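Local coordinates for mandelate racemase / muconate lactonizing enzyme (Burkholderia pseudomallei, PDB 2POD), which is of unknown function but belongs to the enolase superfamily, carries a sodium ion at a carboxylate-lined site, and may act as a lyase, at residues G34-G39 and I296-G301; W178-Y183 and R199-F204; P228-I233 and K258-R263; D359-L364 and L382-D387. One frame throughout, in Å; residues are numbered along the deposited sequence.

Contact 1 of 4, residues G34-G39 and I296-G301; sequences GETFYG and ISWCGG
Two hydrogen bonds tie T36 and F37, at the end of strand 31-37, to S297 and W298. In the first, T36 OG1 donates to S297 O over 3.1 Å, coming in above the plane of the carbonyl group. With chi1 at -171°, the hydroxyl stands opposite the strand's own N and reaches across to the loop. The second runs from W298 NE1 to F37 O at 3.0 Å. It is bent (N-H...O 143°), the acceptor being tilted off the indole plane; the nitrogen also stands above the plane of the carbonyl. Both bonds join a side chain to a main-chain carbonyl, one in each direction. Beside them, S297 OG is hydrogen-bonded to D295. This is the characteristic domain interface of the enolase superfamily: a strand end of the N-terminal capping domain meets a loop that follows a barrel strand, here 289-294. W298 also packs on E272, a sodium ligand, so the cap is fastened close to the metal site. Van der Waals contacts complete the interface. The Y38 ring and the six-membered indole ring are nearly parallel (22°) but slid apart, and meet through Y38 CD2 and W298 CZ2 at 3.5 Å. F37 CD2 sits over the centre of the Y38 face, while L74 of a second subunit packs on both Y38 and W298. Further along, S297 CB rests 3.6 Å from E35 O.

Contact 2 of 4, residues W178-Y183 and R199-F204; sequences WPFDPY and RALEPF
P179 and A200 bring the two backbones together, their CA atoms 5.6 Å apart, where a type I turn from W178 to D181 faces the junction between helices 194-200 and 202-210. The interface is apolar, and A200 is its small central piece: its methyl CB lies 3.7 Å from F180 CD2 and equally far from Y183 CE1, wedged between the two aromatic side chains. A200 O lies over one face of the F180 ring. L201 CD1 reaches that ring in a different way, meeting its edge at F180 CZ (3.8 Å). F180 and F204 touch rim to rim, F180 CE1 to F204 CE2 at 3.6 Å, with neither ring above the other. P179 fills the adjoining corner, its CB against P203 CG and its CG 3.8 Å from F204 CE2. At the outer end the R199 chain bends at chi3 and brings NH1 near Y183 OH, though its salt bridge is with D196. Beyond the segments, F180 and F204 both pack on V219 and L237. The arrangement belongs to a beta-alpha-beta unit of the enolase-type barrel, in which the loop leaving strand 174-177 packs on the start of helix 202-210, the helix that leads into strand 216-220.

Contact 3 of 4, residues P228-I233 and K258-R263; sequences PPALQI and KRYAER
A230 O receives a hydrogen bond from a water molecule at 2.7 Å, and the same water is hydrogen-bonded to Y260 OH at 2.8 Å, bridging the two helices through a single solvent oxygen. The helices, 227-237 and 257-263, belong to the outer layer of the enolase-superfamily barrel, following strands 216-220 and 244-246 in successive beta-alpha units. The axes of 228-233 and 258-263 run nearly parallel, as expected of neighbours in such a barrel, with a signed crossing angle of -17° and a closest approach of 9.7 Å. Y260 reaches across from 258-263. Its CG lies opposite the backbone N (chi1 -176°), which carries the phenol over to the other helix with its edge leading. That edge meets A230 O near the ring plane, Y260 CE2 standing 3.3 Å away, and the bridging water lies in the same plane farther round the rim. A230 CB lies 3.8 Å from Y260 CE2. Carbonyl, water and phenol edge therefore form one compact cluster, which probably helps to hold the ring's orientation. L231 supplies most of the surface that 228-233 buries. R259 and R263 lie beside L231, but their guanidinium groups turn to a third subunit, R259 bonding to A289 O and R263 to S264 O of that neighbour. The aliphatic part of R263 remains against the leucine, and a single methyl, L231 CD2, lies 3.6 Å from R259 O, 3.8 Å from Y260 CA and 3.8 Å from R263 CB.

Contact 4 of 4, residues D359-L364 and L382-D387; sequences DLVTAL and LELMPD
V361 and L384 face each other as the non-hydrogen-bonded pair of a single antiparallel bridge, CA to CA 4.4 Å, flanked by bonds from M385 N to L360 O and from T362 N to E383 O, each 3.0 Å long. The second is nearly straight at its hydrogen (169°) and runs almost along the acceptor's C=O direction. In a regular ladder E383 N would return a bond to T362 O, but T362 has left the extended conformation and its hydroxyl takes over: E383 N donates to T362 OG1 at 2.8 Å. A chi1 of 46° tucks that oxygen between the residue's own N and carbonyl carbon, facing the opposite chain. These segments flank a small hairpin, 366-368 and 371-373, that pairs back onto barrel strand 117-122, before the chain returns to the N-terminal domain, whose antiparallel sheet strand 394-400 joins. L360 and L384 pack on W21 of that sheet, whereas L382 rests on V328 and T331 of helix 327-339. L382 grips with both branches, CD1 lying against V361 CG1 (3.8 Å) and CD2 pressed close to A363 O (3.2 Å). The selenomethionine M385, bent at chi2 and chi3, curls back over 359-364. Its selenium lies beside V361 O, and its methyl CE stands 3.4 Å from both D359 O and V361 O.

The four contacts illustrate how one chain secures a barrel and its cap. Contacts 2 and 3 belong to successive units of the barrel, their centres 17 Å apart, and touch directly where F180 CE2 meets I233 CG2 at 3.6 Å. Contact 1 joins cap to barrel, and contact 4 lies alongside, its leucines L360 and L384 packing on W21 of the cap sheet; the two centres are 19 Å apart and the nearest atoms about 6 Å. Helix 327-339 links them, since E35 and L382 both meet its N-terminal part. The sodium ion held by E220, E246 and E272 lies about 6 Å from the W298 side chain and about 12 Å from that of P179. Contacts 3 and 4 lie on opposite sides of the chain's centre, 44 Å apart between centres.

Contact 1 of 4, residues G34-G39 and I296-G301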
loop_
_atom_site.group_PDB
_atom_site.type_symbol
_atom_site.label_atom_id
_atom_site.label_comp_id
_atom_site.label_asym_id
_atom_site.label_seq_id
_atom_site.Cartn_x
_atom_site.Cartn_y
_atom_site.Cartn_z
ATOM N N GLY B 34 44.460 -3.982 -7.921
ATOM C CA GLY B 34 43.082 -4.444 -7.865
ATOM C C GLY B 34 42.948 -5.943 -8.022
ATOM O O GLY B 34 43.898 -6.637 -8.412
ATOM N N GLU B 35 41.754 -6.440 -7.719
ATOM C CA GLU B 35 41.453 -7.862 -7.823
ATOM C C GLU B 35 39.970 -8.066 -8.104
ATOM O O GLU B 35 39.145 -7.283 -7.637
ATOM C CB GLU B 35 41.814 -8.555 -6.516
ATOM C CG GLU B 35 42.001 -10.045 -6.599
ATOM C CD GLU B 35 42.268 -10.642 -5.244
ATOM O OE1 GLU B 35 41.350 -10.635 -4.407
ATOM O OE2 GLU B 35 43.401 -11.096 -5.000
ATOM N N THR B 36 39.643 -9.120 -8.851
ATOM C CA THR B 36 38.298 -9.700 -8.836
ATOM C C THR B 36 38.288 -11.211 -9.089
ATOM O O THR B 36 39.294 -11.783 -9.503
ATOM C CB THR B 36 37.343 -8.985 -9.823
ATOM O OG1 THR B 36 36.006 -9.458 -9.617
ATOM C CG2 THR B 36 37.759 -9.219 -11.266
ATOM N N PHE B 37 37.142 -11.842 -8.844
ATOM C CA PHE B 37 37.036 -13.294 -8.826
ATOM C C PHE B 37 35.831 -13.774 -9.642
ATOM O O PHE B 37 34.821 -13.065 -9.747
ATOM C CB PHE B 37 36.932 -13.778 -7.382
ATOM C CG PHE B 37 37.418 -15.188 -7.161
ATOM C CD1 PHE B 37 38.777 -15.455 -6.989
ATOM C CD2 PHE B 37 36.514 -16.250 -7.101
ATOM C CE1 PHE B 37 39.225 -16.761 -6.763
ATOM C CE2 PHE B 37 36.952 -17.559 -6.872
ATOM C CZ PHE B 37 38.312 -17.815 -6.705
ATOM N N TYR B 38 35.957 -14.980 -10.208
ATOM C CA TYR B 38 35.093 -15.522 -11.268
ATOM C C TYR B 38 35.170 -14.804 -12.600
ATOM O O TYR B 38 35.344 -13.590 -12.643
ATOM C CB TYR B 38 33.627 -15.704 -10.829
ATOM C CG TYR B 38 33.437 -16.616 -9.642
ATOM C CD1 TYR B 38 34.110 -17.838 -9.549
ATOM C CD2 TYR B 38 32.575 -16.262 -8.612
ATOM C CE1 TYR B 38 33.929 -18.676 -8.450
ATOM C CE2 TYR B 38 32.389 -17.087 -7.508
ATOM C CZ TYR B 38 33.069 -18.291 -7.433
ATOM O OH TYR B 38 32.872 -19.100 -6.338
ATOM N N GLY B 39 35.036 -15.577 -13.684
ATOM C CA GLY B 39 34.950 -15.054 -15.050
ATOM C C GLY B 39 36.093 -14.128 -15.414
ATOM O O GLY B 39 35.871 -13.059 -15.999
ATOM N N ILE B 296 33.096 -6.475 -2.471
ATOM C CA ILE B 296 33.677 -5.288 -3.118
ATOM C C ILE B 296 34.217 -5.488 -4.539
ATOM O O ILE B 296 34.323 -4.533 -5.302
ATOM C CB ILE B 296 34.657 -4.461 -2.207
ATOM C CG1 ILE B 296 36.127 -4.844 -2.407
ATOM C CG2 ILE B 296 34.188 -4.397 -0.747
ATOM C CD1 ILE B 296 36.580 -6.064 -1.676
ATOM N N SER B 297 34.520 -6.728 -4.909
ATOM C CA SER B 297 34.919 -7.026 -6.277
ATOM C C SER B 297 33.758 -7.334 -7.227
ATOM O O SER B 297 33.970 -7.463 -8.434
ATOM C CB SER B 297 35.920 -8.168 -6.304
ATOM O OG SER B 297 35.288 -9.397 -5.991
ATOM N N TRP B 298 32.546 -7.461 -6.688
ATOM C CA TRP B 298 31.371 -7.766 -7.508
ATOM C C TRP B 298 30.347 -6.640 -7.519
ATOM O O TRP B 298 29.448 -6.651 -8.355
ATOM C CB TRP B 298 30.685 -9.083 -7.080
ATOM C CG TRP B 298 31.560 -10.309 -7.124
ATOM C CD1 TRP B 298 32.702 -10.485 -7.856
ATOM C CD2 TRP B 298 31.358 -11.531 -6.402
ATOM N NE1 TRP B 298 33.226 -11.734 -7.627
ATOM C CE2 TRP B 298 32.421 -12.398 -6.742
ATOM C CE3 TRP B 298 30.385 -11.979 -5.500
ATOM C CZ2 TRP B 298 32.540 -13.684 -6.211
ATOM C CZ3 TRP B 298 30.505 -13.263 -4.968
ATOM C CH2 TRP B 298 31.576 -14.098 -5.327
ATOM N N CYS B 299 30.481 -5.682 -6.595
ATOM C CA CYS B 299 29.408 -4.725 -6.311
ATOM C C CYS B 299 29.627 -3.312 -6.849
ATOM O O CYS B 299 28.736 -2.477 -6.759
ATOM C CB CYS B 299 29.110 -4.666 -4.814
ATOM S SG CYS B 299 30.302 -3.697 -3.848
ATOM N N GLY B 300 30.804 -3.039 -7.404
ATOM C CA GLY B 300 31.115 -1.710 -7.927
ATOM C C GLY B 300 32.300 -1.057 -7.241
ATOM O O GLY B 300 32.533 0.141 -7.398
ATOM N N GLY B 301 33.059 -1.843 -6.486
ATOM C CA GLY B 301 34.332 -1.378 -5.955
ATOM C C GLY B 301 34.151 -0.874 -4.546
ATOM O O GLY B 301 33.055 -0.967 -3.988
#

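Contact 2 of 4, residues W178-Y183 and R199-F204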
loop_
_atom_site.group_PDB
_atom_site.type_symbol
_atom_site.label_atom_id
_atom_site.label_comp_id
_atom_site.label_asym_id
_atom_site.label_seq_id
_atom_site.Cartn_x
_atom_site.Cartn_y
_atom_site.Cartn_z
ATOM N N TRP B 178 27.280 -24.861 4.298
ATOM C CA TRP B 178 26.267 -24.966 3.249
ATOM C C TRP B 178 25.745 -26.375 2.916
ATOM O O TRP B 178 25.788 -26.783 1.753
ATOM C CB TRP B 178 26.715 -24.231 1.981
ATOM C CG TRP B 178 28.079 -24.596 1.486
ATOM C CD1 TRP B 178 28.385 -25.522 0.526
ATOM C CD2 TRP B 178 29.328 -24.038 1.915
ATOM N NE1 TRP B 178 29.745 -25.578 0.337
ATOM C CE2 TRP B 178 30.348 -24.679 1.177
ATOM C CE3 TRP B 178 29.685 -23.060 2.853
ATOM C CZ2 TRP B 178 31.697 -24.369 1.344
ATOM C CZ3 TRP B 178 31.021 -22.763 3.024
ATOM C CH2 TRP B 178 32.011 -23.406 2.266
ATOM N N PRO B 179 25.193 -27.103 3.916
ATOM C CA PRO B 179 24.862 -28.521 3.714
ATOM C C PRO B 179 23.605 -28.844 2.872
ATOM O O PRO B 179 23.347 -30.019 2.603
ATOM C CB PRO B 179 24.684 -29.037 5.141
ATOM C CG PRO B 179 24.217 -27.859 5.904
ATOM C CD PRO B 179 24.846 -26.654 5.279
ATOM N N PHE B 180 22.839 -27.831 2.465
ATOM C CA PHE B 180 21.616 -28.048 1.676
ATOM C C PHE B 180 21.895 -28.050 0.174
ATOM O O PHE B 180 21.052 -28.465 -0.618
ATOM C CB PHE B 180 20.541 -27.007 2.016
ATOM C CG PHE B 180 20.141 -26.994 3.470
ATOM C CD1 PHE B 180 20.769 -26.141 4.368
ATOM C CD2 PHE B 180 19.143 -27.838 3.933
ATOM C CE1 PHE B 180 20.410 -26.126 5.700
ATOM C CE2 PHE B 180 18.781 -27.842 5.270
ATOM C CZ PHE B 180 19.411 -26.982 6.156
ATOM N N ASP B 181 23.094 -27.603 -0.193
ATOM C CA ASP B 181 23.574 -27.568 -1.580
ATOM C C ASP B 181 23.385 -28.799 -2.493
ATOM O O ASP B 181 22.939 -28.628 -3.634
ATOM C CB ASP B 181 25.020 -27.071 -1.637
ATOM C CG ASP B 181 25.141 -25.589 -1.341
ATOM O OD1 ASP B 181 24.327 -25.057 -0.549
ATOM O OD2 ASP B 181 26.056 -24.955 -1.911
ATOM N N PRO B 182 23.715 -30.031 -2.017
ATOM C CA PRO B 182 23.644 -31.143 -2.979
ATOM C C PRO B 182 22.221 -31.593 -3.318
ATOM O O PRO B 182 22.019 -32.308 -4.306
ATOM C CB PRO B 182 24.398 -32.283 -2.271
ATOM C CG PRO B 182 25.009 -31.682 -1.043
ATOM C CD PRO B 182 24.159 -30.516 -0.696
ATOM N N TYR B 183 21.251 -31.173 -2.509
ATOM C CA TYR B 183 19.860 -31.574 -2.708
ATOM C C TYR B 183 19.108 -30.688 -3.703
ATOM O O TYR B 183 18.047 -31.069 -4.197
ATOM C CB TYR B 183 19.141 -31.707 -1.363
ATOM C CG TYR B 183 19.883 -32.633 -0.420
ATOM C CD1 TYR B 183 20.572 -32.132 0.681
ATOM C CD2 TYR B 183 19.929 -34.009 -0.658
ATOM C CE1 TYR B 183 21.274 -32.978 1.536
ATOM C CE2 TYR B 183 20.629 -34.863 0.184
ATOM C CZ TYR B 183 21.298 -34.342 1.281
ATOM O OH TYR B 183 21.990 -35.186 2.123
ATOM N N ARG B 199 18.599 -35.187 6.998
ATOM C CA ARG B 199 19.995 -35.571 6.819
ATOM C C ARG B 199 20.897 -34.363 6.571
ATOM O O ARG B 199 22.086 -34.392 6.889
ATOM C CB ARG B 199 20.134 -36.581 5.678
ATOM C CG ARG B 199 21.081 -37.738 5.988
ATOM C CD ARG B 199 21.191 -38.733 4.828
ATOM N NE ARG B 199 19.888 -39.225 4.377
ATOM C CZ ARG B 199 19.393 -39.038 3.156
ATOM N NH1 ARG B 199 20.088 -38.366 2.242
ATOM N NH2 ARG B 199 18.197 -39.524 2.847
ATOM N N ALA B 200 20.325 -33.306 5.999
ATOM C CA ALA B 200 21.016 -32.025 5.869
ATOM C C ALA B 200 20.996 -31.211 7.164
ATOM O O ALA B 200 21.790 -30.293 7.333
ATOM C CB ALA B 200 20.431 -31.222 4.718
ATOM N N LEU B 201 20.087 -31.554 8.072
ATOM C CA LEU B 201 20.037 -30.944 9.398
ATOM C C LEU B 201 21.089 -31.491 10.366
ATOM O O LEU B 201 21.392 -30.858 11.381
ATOM C CB LEU B 201 18.639 -31.103 10.002
ATOM C CG LEU B 201 17.720 -29.882 10.118
ATOM C CD1 LEU B 201 17.799 -28.961 8.907
ATOM C CD2 LEU B 201 16.291 -30.329 10.355
ATOM N N GLU B 202 21.633 -32.664 10.052
ATOM C CA GLU B 202 22.606 -33.345 10.918
ATOM C C GLU B 202 23.940 -32.619 11.211
ATOM O O GLU B 202 24.437 -32.716 12.331
ATOM C CB GLU B 202 22.843 -34.786 10.454
ATOM C CG GLU B 202 21.745 -35.769 10.859
ATOM C CD GLU B 202 21.906 -37.137 10.212
ATOM O OE1 GLU B 202 20.883 -37.835 10.032
ATOM O OE2 GLU B 202 23.053 -37.516 9.882
ATOM N N PRO B 203 24.525 -31.894 10.222
ATOM C CA PRO B 203 25.543 -30.890 10.575
ATOM C C PRO B 203 25.197 -29.847 11.646
ATOM O O PRO B 203 26.108 -29.358 12.305
ATOM C CB PRO B 203 25.831 -30.205 9.238
ATOM C CG PRO B 203 25.596 -31.267 8.241
ATOM C CD PRO B 203 24.387 -31.997 8.753
ATOM N N PHE B 204 23.919 -29.511 11.823
ATOM C CA PHE B 204 23.529 -28.532 12.839
ATOM C C PHE B 204 23.419 -29.127 14.237
ATOM O O PHE B 204 23.735 -28.457 15.221
ATOM C CB PHE B 204 22.241 -27.788 12.449
ATOM C CG PHE B 204 22.384 -26.954 11.213
ATOM C CD1 PHE B 204 22.955 -25.686 11.277
ATOM C CD2 PHE B 204 21.972 -27.446 9.979
ATOM C CE1 PHE B 204 23.107 -24.917 10.132
ATOM C CE2 PHE B 204 22.126 -26.690 8.824
ATOM C CZ PHE B 204 22.693 -25.423 8.899
#

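Contact 3 of 4, residues P228-I233 and K258-R263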
loop_
_atom_site.group_PDB
_atom_site.type_symbol
_atom_site.label_atom_id
_atom_site.label_comp_id
_atom_site.label_asym_id
_atom_site.label_seq_id
_atom_site.Cartn_x
_atom_site.Cartn_y
_atom_site.Cartn_z
ATOM N N PRO B 228 8.799 -22.472 -2.171
ATOM C CA PRO B 228 8.341 -23.496 -1.205
ATOM C C PRO B 228 9.411 -24.321 -0.450
ATOM O O PRO B 228 9.302 -24.431 0.781
ATOM C CB PRO B 228 7.383 -24.382 -2.018
ATOM C CG PRO B 228 7.046 -23.589 -3.224
ATOM C CD PRO B 228 8.199 -22.680 -3.507
ATOM N N PRO B 229 10.437 -24.881 -1.144
ATOM C CA PRO B 229 11.420 -25.575 -0.294
ATOM C C PRO B 229 12.282 -24.687 0.591
ATOM O O PRO B 229 12.628 -25.110 1.690
ATOM C CB PRO B 229 12.279 -26.349 -1.289
ATOM C CG PRO B 229 12.135 -25.616 -2.557
ATOM C CD PRO B 229 10.784 -25.000 -2.575
ATOM N N ALA B 230 12.606 -23.473 0.139
ATOM C CA ALA B 230 13.255 -22.473 0.994
ATOM C C ALA B 230 12.522 -22.222 2.310
ATOM O O ALA B 230 13.146 -22.175 3.366
ATOM C CB ALA B 230 13.472 -21.170 0.250
ATOM N N LEU B 231 11.202 -22.069 2.235
ATOM C CA LEU B 231 10.353 -21.857 3.407
ATOM C C LEU B 231 10.347 -23.087 4.315
ATOM O O LEU B 231 10.418 -22.978 5.540
ATOM C CB LEU B 231 8.920 -21.528 2.966
ATOM C CG LEU B 231 8.641 -20.211 2.227
ATOM C CD1 LEU B 231 7.164 -20.105 1.797
ATOM C CD2 LEU B 231 9.053 -19.000 3.058
ATOM N N GLN B 232 10.270 -24.248 3.677
ATOM C CA GLN B 232 10.307 -25.554 4.323
ATOM C C GLN B 232 11.616 -25.795 5.071
ATOM O O GLN B 232 11.608 -26.337 6.177
ATOM C CB GLN B 232 10.131 -26.621 3.245
ATOM C CG GLN B 232 9.402 -27.858 3.674
ATOM C CD GLN B 232 9.598 -29.002 2.695
ATOM O OE1 GLN B 232 9.825 -30.142 3.098
ATOM N NE2 GLN B 232 9.510 -28.702 1.399
ATOM N N ILE B 233 12.731 -25.385 4.461
ATOM C CA ILE B 233 14.045 -25.437 5.103
ATOM C C ILE B 233 14.158 -24.458 6.276
ATOM O O ILE B 233 14.607 -24.839 7.362
ATOM C CB ILE B 233 15.200 -25.231 4.081
ATOM C CG1 ILE B 233 15.318 -26.437 3.144
ATOM C CG2 ILE B 233 16.522 -25.026 4.792
ATOM C CD1 ILE B 233 15.920 -26.110 1.777
ATOM N N LYS B 258 10.364 -10.841 0.863
ATOM C CA LYS B 258 9.634 -10.585 2.105
ATOM C C LYS B 258 8.822 -11.791 2.557
ATOM O O LYS B 258 8.641 -12.008 3.753
ATOM C CB LYS B 258 8.739 -9.350 1.982
ATOM C CG LYS B 258 8.825 -8.411 3.194
ATOM C CD LYS B 258 7.860 -8.773 4.313
ATOM C CE LYS B 258 8.511 -8.618 5.690
ATOM N NZ LYS B 258 8.461 -7.221 6.215
ATOM N N ARG B 259 8.349 -12.566 1.586
ATOM C CA ARG B 259 7.737 -13.856 1.838
ATOM C C ARG B 259 8.662 -14.846 2.534
ATOM O O ARG B 259 8.237 -15.522 3.469
ATOM C CB ARG B 259 7.163 -14.434 0.552
ATOM C CG ARG B 259 5.927 -13.674 0.079
ATOM C CD ARG B 259 5.205 -14.388 -1.033
ATOM N NE ARG B 259 4.660 -15.669 -0.594
ATOM C CZ ARG B 259 4.130 -16.579 -1.402
ATOM N NH1 ARG B 259 4.069 -16.362 -2.708
ATOM N NH2 ARG B 259 3.678 -17.719 -0.900
ATOM N N TYR B 260 9.925 -14.911 2.107
ATOM C CA TYR B 260 10.920 -15.691 2.845
ATOM C C TYR B 260 11.192 -15.138 4.241
ATOM O O TYR B 260 11.148 -15.892 5.219
ATOM C CB TYR B 260 12.226 -15.907 2.062
ATOM C CG TYR B 260 13.195 -16.802 2.811
ATOM C CD1 TYR B 260 14.084 -16.269 3.749
ATOM C CD2 TYR B 260 13.193 -18.184 2.620
ATOM C CE1 TYR B 260 14.944 -17.075 4.464
ATOM C CE2 TYR B 260 14.062 -19.005 3.337
ATOM C CZ TYR B 260 14.932 -18.438 4.259
ATOM O OH TYR B 260 15.806 -19.208 4.978
ATOM N N ALA B 261 11.473 -13.833 4.324
ATOM C CA ALA B 261 11.852 -13.183 5.585
ATOM C C ALA B 261 10.831 -13.361 6.706
ATOM O O ALA B 261 11.204 -13.681 7.840
ATOM C CB ALA B 261 12.153 -11.725 5.364
ATOM N N GLU B 262 9.553 -13.177 6.365
ATOM C CA GLU B 262 8.408 -13.398 7.265
ATOM C C GLU B 262 8.426 -14.748 7.984
ATOM O O GLU B 262 8.026 -14.841 9.144
ATOM C CB GLU B 262 7.107 -13.329 6.467
ATOM C CG GLU B 262 6.460 -11.963 6.368
ATOM C CD GLU B 262 5.465 -11.881 5.215
ATOM O OE1 GLU B 262 5.098 -10.749 4.832
ATOM O OE2 GLU B 262 5.056 -12.944 4.682
ATOM N N ARG B 263 8.865 -15.789 7.279
ATOM C CA ARG B 263 8.772 -17.154 7.771
ATOM C C ARG B 263 10.076 -17.688 8.371
ATOM O O ARG B 263 10.136 -18.833 8.828
ATOM C CB ARG B 263 8.246 -18.074 6.675
ATOM C CG ARG B 263 6.776 -18.408 6.836
ATOM C CD ARG B 263 6.079 -18.557 5.499
ATOM N NE ARG B 263 4.631 -18.431 5.640
ATOM C CZ ARG B 263 3.781 -19.452 5.728
ATOM N NH1 ARG B 263 4.213 -20.710 5.684
ATOM N NH2 ARG B 263 2.488 -19.210 5.858
HETATM O O HOH W 1 15.779 -21.750 3.692
#

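Contact 4 of 4, residues D359-L364 and L382-D387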
loop_
_atom_site.group_PDB
_atom_site.type_symbol
_atom_site.label_atom_id
_atom_site.label_comp_id
_atom_site.label_asym_id
_atom_site.label_seq_id
_atom_site.Cartn_x
_atom_site.Cartn_y
_atom_site.Cartn_z
ATOM N N ASP B 359 52.105 -17.140 -0.446
ATOM C CA ASP B 359 53.184 -17.069 -1.430
ATOM C C ASP B 359 53.059 -15.851 -2.332
ATOM O O ASP B 359 54.041 -15.418 -2.943
ATOM C CB ASP B 359 53.206 -18.340 -2.285
ATOM C CG ASP B 359 52.826 -19.579 -1.492
ATOM O OD1 ASP B 359 51.617 -19.906 -1.447
ATOM O OD2 ASP B 359 53.734 -20.212 -0.905
ATOM N N LEU B 360 51.849 -15.302 -2.412
ATOM C CA LEU B 360 51.471 -14.442 -3.531
ATOM C C LEU B 360 51.661 -12.961 -3.243
ATOM O O LEU B 360 51.857 -12.166 -4.171
ATOM C CB LEU B 360 50.028 -14.705 -3.974
ATOM C CG LEU B 360 49.486 -16.135 -4.031
ATOM C CD1 LEU B 360 48.017 -16.105 -4.395
ATOM C CD2 LEU B 360 50.259 -17.018 -4.997
ATOM N N VAL B 361 51.589 -12.587 -1.966
ATOM C CA VAL B 361 51.610 -11.172 -1.586
ATOM C C VAL B 361 52.567 -10.853 -0.442
ATOM O O VAL B 361 52.889 -11.724 0.370
ATOM C CB VAL B 361 50.188 -10.597 -1.293
ATOM C CG1 VAL B 361 49.389 -10.424 -2.583
ATOM C CG2 VAL B 361 49.432 -11.452 -0.276
ATOM N N THR B 362 52.997 -9.588 -0.394
ATOM C CA THR B 362 54.029 -9.097 0.525
ATOM C C THR B 362 53.602 -9.081 1.997
ATOM O O THR B 362 54.448 -9.119 2.898
ATOM C CB THR B 362 54.478 -7.674 0.140
ATOM O OG1 THR B 362 53.328 -6.866 -0.123
ATOM C CG2 THR B 362 55.366 -7.694 -1.095
ATOM N N ALA B 363 52.294 -9.002 2.228
ATOM C CA ALA B 363 51.718 -8.958 3.574
ATOM C C ALA B 363 50.280 -9.467 3.536
ATOM O O ALA B 363 49.630 -9.420 2.498
ATOM C CB ALA B 363 51.766 -7.526 4.128
ATOM N N LEU B 364 49.786 -9.949 4.669
ATOM C CA LEU B 364 48.416 -10.438 4.763
ATOM C C LEU B 364 47.718 -9.834 5.979
ATOM O O LEU B 364 48.383 -9.510 6.965
ATOM C CB LEU B 364 48.391 -11.967 4.862
ATOM C CG LEU B 364 48.428 -12.829 3.593
ATOM C CD1 LEU B 364 48.353 -14.288 3.999
ATOM C CD2 LEU B 364 47.301 -12.502 2.615
ATOM N N LEU B 382 49.575 -4.013 1.033
ATOM C CA LEU B 382 50.311 -5.082 0.368
ATOM C C LEU B 382 50.552 -4.744 -1.095
ATOM O O LEU B 382 49.863 -3.897 -1.670
ATOM C CB LEU B 382 49.596 -6.443 0.510
ATOM C CG LEU B 382 48.173 -6.677 -0.024
ATOM C CD1 LEU B 382 48.147 -6.962 -1.510
ATOM C CD2 LEU B 382 47.517 -7.828 0.706
ATOM N N GLU B 383 51.543 -5.415 -1.678
ATOM C CA GLU B 383 51.667 -5.575 -3.122
ATOM C C GLU B 383 51.707 -7.067 -3.444
ATOM O O GLU B 383 51.851 -7.903 -2.542
ATOM C CB GLU B 383 52.959 -4.919 -3.612
ATOM C CG GLU B 383 53.092 -3.448 -3.260
ATOM C CD GLU B 383 54.519 -2.959 -3.349
ATOM O OE1 GLU B 383 54.832 -2.231 -4.313
ATOM O OE2 GLU B 383 55.323 -3.303 -2.454
ATOM N N LEU B 384 51.580 -7.399 -4.725
ATOM C CA LEU B 384 52.032 -8.695 -5.220
ATOM C C LEU B 384 53.535 -8.842 -4.991
ATOM O O LEU B 384 54.294 -7.879 -5.160
ATOM C CB LEU B 384 51.713 -8.855 -6.711
ATOM C CG LEU B 384 50.241 -8.975 -7.119
ATOM C CD1 LEU B 384 50.083 -8.793 -8.612
ATOM C CD2 LEU B 384 49.641 -10.294 -6.675
HETATM N N MSE B 385 53.938 -10.044 -4.579
HETATM C CA MSE B 385 55.332 -10.500 -4.620
HETATM C C MSE B 385 56.064 -10.043 -5.888
HETATM O O MSE B 385 55.525 -10.176 -6.989
HETATM C CB MSE B 385 55.369 -12.026 -4.524
HETATM C CG MSE B 385 56.366 -12.561 -3.526
HETATM SE SE MSE B 385 56.172 -11.789 -1.750
HETATM C CE MSE B 385 55.683 -13.400 -0.755
ATOM N N PRO B 386 57.277 -9.474 -5.734
ATOM C CA PRO B 386 58.010 -8.896 -6.865
ATOM C C PRO B 386 58.500 -9.925 -7.892
ATOM O O PRO B 386 58.855 -9.549 -9.012
ATOM C CB PRO B 386 59.205 -8.204 -6.196
ATOM C CG PRO B 386 58.850 -8.107 -4.742
ATOM C CD PRO B 386 58.028 -9.316 -4.476
ATOM N N ASP B 387 58.509 -11.201 -7.511
ATOM C CA ASP B 387 58.877 -12.291 -8.414
ATOM C C ASP B 387 57.690 -13.195 -8.801
ATOM O O ASP B 387 57.862 -14.398 -9.039
ATOM C CB ASP B 387 60.034 -13.108 -7.817
ATOM C CG ASP B 387 59.681 -13.767 -6.479
ATOM O OD1 ASP B 387 60.372 -14.739 -6.102
ATOM O OD2 ASP B 387 58.726 -13.323 -5.800
#